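Local coordinates for protein lactaldehyde dehydrogenase (Escherichia coli, PDB 2IMP) that oxidises L-lactaldehyde irreversibly to L-lactate with NAD(+), also acting on glycolaldehyde, in the breakdown of L-fucose and L-rhamnose, at residues P132-L143 against E468-S479. Residues are numbered along the deposited sequence; the frame is centred on the assembly and turned at random.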
loop_
_atom_site.group_PDB
_atom_site.type_symbol
_atom_site.label_atom_id
_atom_site.label_comp_id
_atom_site.label_asym_id
_atom_site.label_seq_id
_atom_site.Cartn_x
_atom_site.Cartn_y
_atom_site.Cartn_z
ATOM N N PRO A 132 -22.016 4.084 -11.610
ATOM C CA PRO A 132 -22.829 4.446 -10.450
ATOM C C PRO A 132 -23.300 3.187 -9.683
ATOM O O PRO A 132 -23.785 2.226 -10.286
ATOM C CB PRO A 132 -24.002 5.199 -11.076
ATOM C CG PRO A 132 -23.396 5.835 -12.268
ATOM C CD PRO A 132 -22.537 4.727 -12.831
ATOM N N GLY A 133 -23.138 3.207 -8.366
ATOM C CA GLY A 133 -23.579 2.088 -7.552
ATOM C C GLY A 133 -22.784 0.799 -7.661
ATOM O O GLY A 133 -23.192 -0.224 -7.108
ATOM N N GLU A 134 -21.663 0.821 -8.378
ATOM C CA GLU A 134 -20.854 -0.385 -8.490
ATOM C C GLU A 134 -19.630 -0.403 -7.565
ATOM O O GLU A 134 -18.961 0.611 -7.376
ATOM C CB GLU A 134 -20.370 -0.608 -9.931
ATOM C CG GLU A 134 -19.415 -1.805 -10.061
ATOM C CD GLU A 134 -18.914 -2.050 -11.482
ATOM O OE1 GLU A 134 -18.041 -1.297 -11.955
ATOM O OE2 GLU A 134 -19.391 -3.005 -12.125
ATOM N N ASN A 135 -19.370 -1.566 -6.987
ATOM C CA ASN A 135 -18.210 -1.770 -6.136
ATOM C C ASN A 135 -17.223 -2.761 -6.770
ATOM O O ASN A 135 -17.613 -3.863 -7.159
ATOM C CB ASN A 135 -18.608 -2.331 -4.768
ATOM C CG ASN A 135 -19.119 -1.268 -3.819
ATOM O OD1 ASN A 135 -18.432 -0.284 -3.541
ATOM N ND2 ASN A 135 -20.328 -1.470 -3.305
ATOM N N ILE A 136 -15.967 -2.355 -6.895
ATOM C CA ILE A 136 -14.958 -3.239 -7.440
ATOM C C ILE A 136 -14.098 -3.811 -6.305
ATOM O O ILE A 136 -13.266 -3.113 -5.729
ATOM C CB ILE A 136 -14.050 -2.508 -8.444
ATOM C CG1 ILE A 136 -14.886 -1.960 -9.602
ATOM C CG2 ILE A 136 -12.999 -3.464 -8.976
ATOM C CD1 ILE A 136 -14.098 -1.091 -10.566
ATOM N N LEU A 137 -14.349 -5.072 -5.976
ATOM C CA LEU A 137 -13.638 -5.740 -4.906
ATOM C C LEU A 137 -12.533 -6.680 -5.386
ATOM O O LEU A 137 -12.799 -7.646 -6.097
ATOM C CB LEU A 137 -14.624 -6.540 -4.045
ATOM C CG LEU A 137 -15.852 -5.783 -3.536
ATOM C CD1 LEU A 137 -16.764 -6.742 -2.788
ATOM C CD2 LEU A 137 -15.418 -4.633 -2.643
ATOM N N LEU A 138 -11.305 -6.379 -4.992
ATOM C CA LEU A 138 -10.176 -7.209 -5.362
ATOM C C LEU A 138 -9.682 -8.079 -4.186
ATOM O O LEU A 138 -9.022 -7.596 -3.260
ATOM C CB LEU A 138 -9.038 -6.333 -5.912
ATOM C CG LEU A 138 -7.784 -7.043 -6.433
ATOM C CD1 LEU A 138 -7.120 -6.198 -7.522
ATOM C CD2 LEU A 138 -6.815 -7.297 -5.272
ATOM N N PHE A 139 -10.049 -9.351 -4.222
ATOM C CA PHE A 139 -9.649 -10.281 -3.180
ATOM C C PHE A 139 -8.339 -11.010 -3.482
ATOM O O PHE A 139 -8.007 -11.260 -4.642
ATOM C CB PHE A 139 -10.709 -11.366 -2.966
ATOM C CG PHE A 139 -12.056 -10.854 -2.551
ATOM C CD1 PHE A 139 -12.960 -10.387 -3.498
ATOM C CD2 PHE A 139 -12.444 -10.894 -1.212
ATOM C CE1 PHE A 139 -14.241 -9.987 -3.127
ATOM C CE2 PHE A 139 -13.724 -10.494 -0.829
ATOM C CZ PHE A 139 -14.624 -10.037 -1.788
ATOM N N LYS A 140 -7.611 -11.348 -2.426
ATOM C CA LYS A 140 -6.378 -12.109 -2.557
ATOM C C LYS A 140 -6.648 -13.586 -2.216
ATOM O O LYS A 140 -6.954 -13.914 -1.071
ATOM C CB LYS A 140 -5.307 -11.554 -1.613
ATOM C CG LYS A 140 -4.811 -10.163 -1.977
ATOM C CD LYS A 140 -4.137 -10.176 -3.343
ATOM C CE LYS A 140 -3.542 -8.821 -3.676
ATOM N NZ LYS A 140 -2.593 -8.375 -2.624
ATOM N N ARG A 141 -6.568 -14.455 -3.216
ATOM C CA ARG A 141 -6.828 -15.875 -3.006
ATOM C C ARG A 141 -5.578 -16.748 -3.143
ATOM O O ARG A 141 -4.593 -16.334 -3.746
ATOM C CB ARG A 141 -7.860 -16.387 -4.020
ATOM C CG ARG A 141 -9.115 -15.545 -4.179
ATOM C CD ARG A 141 -9.950 -15.520 -2.915
ATOM N NE ARG A 141 -11.292 -15.007 -3.181
ATOM C CZ ARG A 141 -12.170 -14.663 -2.241
ATOM N NH1 ARG A 141 -11.852 -14.768 -0.957
ATOM N NH2 ARG A 141 -13.372 -14.216 -2.587
ATOM N N ALA A 142 -5.634 -17.951 -2.580
ATOM C CA ALA A 142 -4.524 -18.877 -2.703
ATOM C C ALA A 142 -4.421 -19.407 -4.154
ATOM O O ALA A 142 -5.394 -19.342 -4.906
ATOM C CB ALA A 142 -4.713 -20.045 -1.747
ATOM N N LEU A 143 -3.252 -19.895 -4.539
ATOM C CA LEU A 143 -3.088 -20.449 -5.874
ATOM C C LEU A 143 -3.691 -21.854 -5.957
ATOM O O LEU A 143 -4.273 -22.245 -6.964
ATOM C CB LEU A 143 -1.605 -20.532 -6.242
ATOM C CG LEU A 143 -0.802 -19.244 -6.103
ATOM C CD1 LEU A 143 0.636 -19.480 -6.586
ATOM C CD2 LEU A 143 -1.490 -18.142 -6.918
ATOM N N GLU A 468 3.823 -13.725 -3.821
ATOM C CA GLU A 468 4.045 -14.674 -4.909
ATOM C C GLU A 468 3.086 -15.883 -4.784
ATOM O O GLU A 468 2.787 -16.559 -5.764
ATOM C CB GLU A 468 5.495 -15.202 -4.912
ATOM C CG GLU A 468 6.583 -14.215 -5.338
ATOM C CD GLU A 468 6.345 -13.601 -6.716
ATOM O OE1 GLU A 468 5.709 -14.259 -7.571
ATOM O OE2 GLU A 468 6.808 -12.461 -6.944
ATOM N N TYR A 469 2.617 -16.127 -3.561
ATOM C CA TYR A 469 1.709 -17.237 -3.293
ATOM C C TYR A 469 0.225 -16.863 -3.278
ATOM O O TYR A 469 -0.632 -17.625 -2.823
ATOM C CB TYR A 469 2.094 -17.925 -1.978
ATOM C CG TYR A 469 3.347 -18.753 -2.135
ATOM C CD1 TYR A 469 4.610 -18.180 -1.989
ATOM C CD2 TYR A 469 3.270 -20.098 -2.508
ATOM C CE1 TYR A 469 5.773 -18.928 -2.214
ATOM C CE2 TYR A 469 4.423 -20.855 -2.736
ATOM C CZ TYR A 469 5.670 -20.261 -2.590
ATOM O OH TYR A 469 6.812 -20.993 -2.849
ATOM N N LEU A 470 -0.053 -15.675 -3.788
ATOM C CA LEU A 470 -1.408 -15.180 -3.864
ATOM C C LEU A 470 -1.780 -14.723 -5.271
ATOM O O LEU A 470 -0.925 -14.302 -6.040
ATOM C CB LEU A 470 -1.586 -14.001 -2.903
ATOM C CG LEU A 470 -1.558 -14.311 -1.405
ATOM C CD1 LEU A 470 -1.343 -13.024 -0.611
ATOM C CD2 LEU A 470 -2.864 -14.999 -1.010
ATOM N N GLN A 471 -3.049 -14.860 -5.604
ATOM C CA GLN A 471 -3.547 -14.392 -6.877
ATOM C C GLN A 471 -4.829 -13.598 -6.654
ATOM O O GLN A 471 -5.499 -13.762 -5.633
ATOM C CB GLN A 471 -3.778 -15.547 -7.860
ATOM C CG GLN A 471 -4.845 -16.548 -7.468
ATOM C CD GLN A 471 -4.863 -17.739 -8.416
ATOM O OE1 GLN A 471 -4.388 -17.650 -9.554
ATOM N NE2 GLN A 471 -5.417 -18.856 -7.956
ATOM N N THR A 472 -5.164 -12.748 -7.604
ATOM C CA THR A 472 -6.320 -11.904 -7.433
ATOM C C THR A 472 -7.628 -12.370 -8.055
ATOM O O THR A 472 -7.656 -13.037 -9.089
ATOM C CB THR A 472 -6.028 -10.496 -7.979
ATOM O OG1 THR A 472 -5.718 -10.589 -9.376
ATOM C CG2 THR A 472 -4.841 -9.882 -7.255
ATOM N N GLN A 473 -8.704 -12.034 -7.359
ATOM C CA GLN A 473 -10.048 -12.270 -7.845
ATOM C C GLN A 473 -10.790 -10.925 -7.815
ATOM O O GLN A 473 -11.126 -10.415 -6.740
ATOM C CB GLN A 473 -10.824 -13.299 -7.005
ATOM C CG GLN A 473 -12.323 -13.336 -7.389
ATOM C CD GLN A 473 -13.161 -14.268 -6.527
ATOM O OE1 GLN A 473 -12.859 -14.484 -5.355
ATOM N NE2 GLN A 473 -14.232 -14.812 -7.104
ATOM N N VAL A 474 -10.970 -10.330 -8.988
ATOM C CA VAL A 474 -11.654 -9.055 -9.073
ATOM C C VAL A 474 -13.165 -9.198 -9.254
ATOM O O VAL A 474 -13.644 -9.737 -10.262
ATOM C CB VAL A 474 -11.075 -8.187 -10.215
ATOM C CG1 VAL A 474 -11.798 -6.852 -10.279
ATOM C CG2 VAL A 474 -9.586 -7.958 -9.983
ATOM N N VAL A 475 -13.900 -8.727 -8.256
ATOM C CA VAL A 475 -15.347 -8.800 -8.284
ATOM C C VAL A 475 -16.047 -7.468 -8.613
ATOM O O VAL A 475 -15.869 -6.466 -7.915
ATOM C CB VAL A 475 -15.900 -9.309 -6.933
ATOM C CG1 VAL A 475 -17.416 -9.455 -7.011
ATOM C CG2 VAL A 475 -15.251 -10.647 -6.581
ATOM N N TYR A 476 -16.815 -7.474 -9.696
ATOM C CA TYR A 476 -17.572 -6.299 -10.082
ATOM C C TYR A 476 -19.025 -6.438 -9.605
ATOM O O TYR A 476 -19.862 -7.059 -10.266
ATOM C CB TYR A 476 -17.534 -6.095 -11.600
ATOM C CG TYR A 476 -16.164 -5.775 -12.163
ATOM C CD1 TYR A 476 -15.229 -6.781 -12.399
ATOM C CD2 TYR A 476 -15.808 -4.462 -12.486
ATOM C CE1 TYR A 476 -13.978 -6.494 -12.951
ATOM C CE2 TYR A 476 -14.556 -4.165 -13.033
ATOM C CZ TYR A 476 -13.646 -5.190 -13.262
ATOM O OH TYR A 476 -12.410 -4.909 -13.806
ATOM N N LEU A 477 -19.284 -5.895 -8.425
ATOM C CA LEU A 477 -20.602 -5.962 -7.823
ATOM C C LEU A 477 -21.505 -4.777 -8.224
ATOM O O LEU A 477 -21.390 -3.682 -7.673
ATOM C CB LEU A 477 -20.444 -6.032 -6.302
ATOM C CG LEU A 477 -21.679 -6.285 -5.441
ATOM C CD1 LEU A 477 -22.495 -7.432 -6.011
ATOM C CD2 LEU A 477 -21.229 -6.604 -4.023
ATOM N N GLN A 478 -22.381 -5.013 -9.198
ATOM C CA GLN A 478 -23.280 -3.971 -9.689
ATOM C C GLN A 478 -24.568 -3.775 -8.862
ATOM O O GLN A 478 -25.354 -4.708 -8.682
ATOM C CB GLN A 478 -23.658 -4.246 -11.146
ATOM C CG GLN A 478 -24.538 -3.165 -11.762
ATOM C CD GLN A 478 -23.835 -1.820 -11.841
ATOM O OE1 GLN A 478 -22.924 -1.628 -12.653
ATOM N NE2 GLN A 478 -24.248 -0.884 -10.990
ATOM N N SER A 479 -24.759 -2.549 -8.382
ATOM C CA SER A 479 -25.921 -2.184 -7.578
ATOM C C SER A 479 -25.959 -2.837 -6.182
ATOM O O SER A 479 -25.511 -2.246 -5.201
ATOM C CB SER A 479 -27.210 -2.520 -8.332
ATOM O OG SER A 479 -28.352 -2.238 -7.539
ATOM O OXT SER A 479 -26.535 -3.890 -6.264
HETATM O O HOH W 1 -4.884 -21.756 -9.515
#
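Arg141 and Gln473 make the main side-chain grip between two antiparallel strands in residues 132-143 and 468-479. NE and NH2 of Arg141 both donate side-on to Gln473 OE1, at 2.7 and 2.8 Å, and the oxygen, accepting from both nitrogens, lies 1° out of the guanidinium plane. Gln473 reaches them because CG stands anti to its backbone N (chi1 170°) and the chain beyond is extended. Phe139 CB lies 3.6 Å above the centre of the Arg141 guanidinium plane, closing one face. With a leucine in place of Arg141 both N-H donors are gone, and Gln473 OE1 would probably lack mates here, its amide then held mainly through NE2. Val475 CG2 meets Phe139 CE1 obliquely at 3.7 Å on the same face of the sheet. The other face carries Ile136, whose CG2 lies alongside Val474 CG1 (3.8 Å), while Leu138 CD1 meets Val474 CG2 and Leu138 CD2 meets Thr472 CG2 (3.8 Å). Between the two faces, paired N-H...O=C bonds join Asn135 to Leu477, Leu137 to Val475, Phe139 to Gln473 and Arg141 to Gln471, fixing the register. At the inner end Gln471 NE2 donates to Ala142 O (3.1 Å), and Leu143 CD2 comes to 3.6 Å from Gln471 CB. This arm, in which strand 123-127 also pairs with Ile136 and Leu138, belongs to the oligomerisation region of the aldehyde dehydrogenase fold: residues 474-477 continue the sheet into a parallel strand of the second subunit, whose Ile427 O and Thr435 OG1 accept from Gln473 NE2, and at the arm's base Leu143 and Tyr469 pack on strand 222-227, with Tyr469 also against helix 155-168.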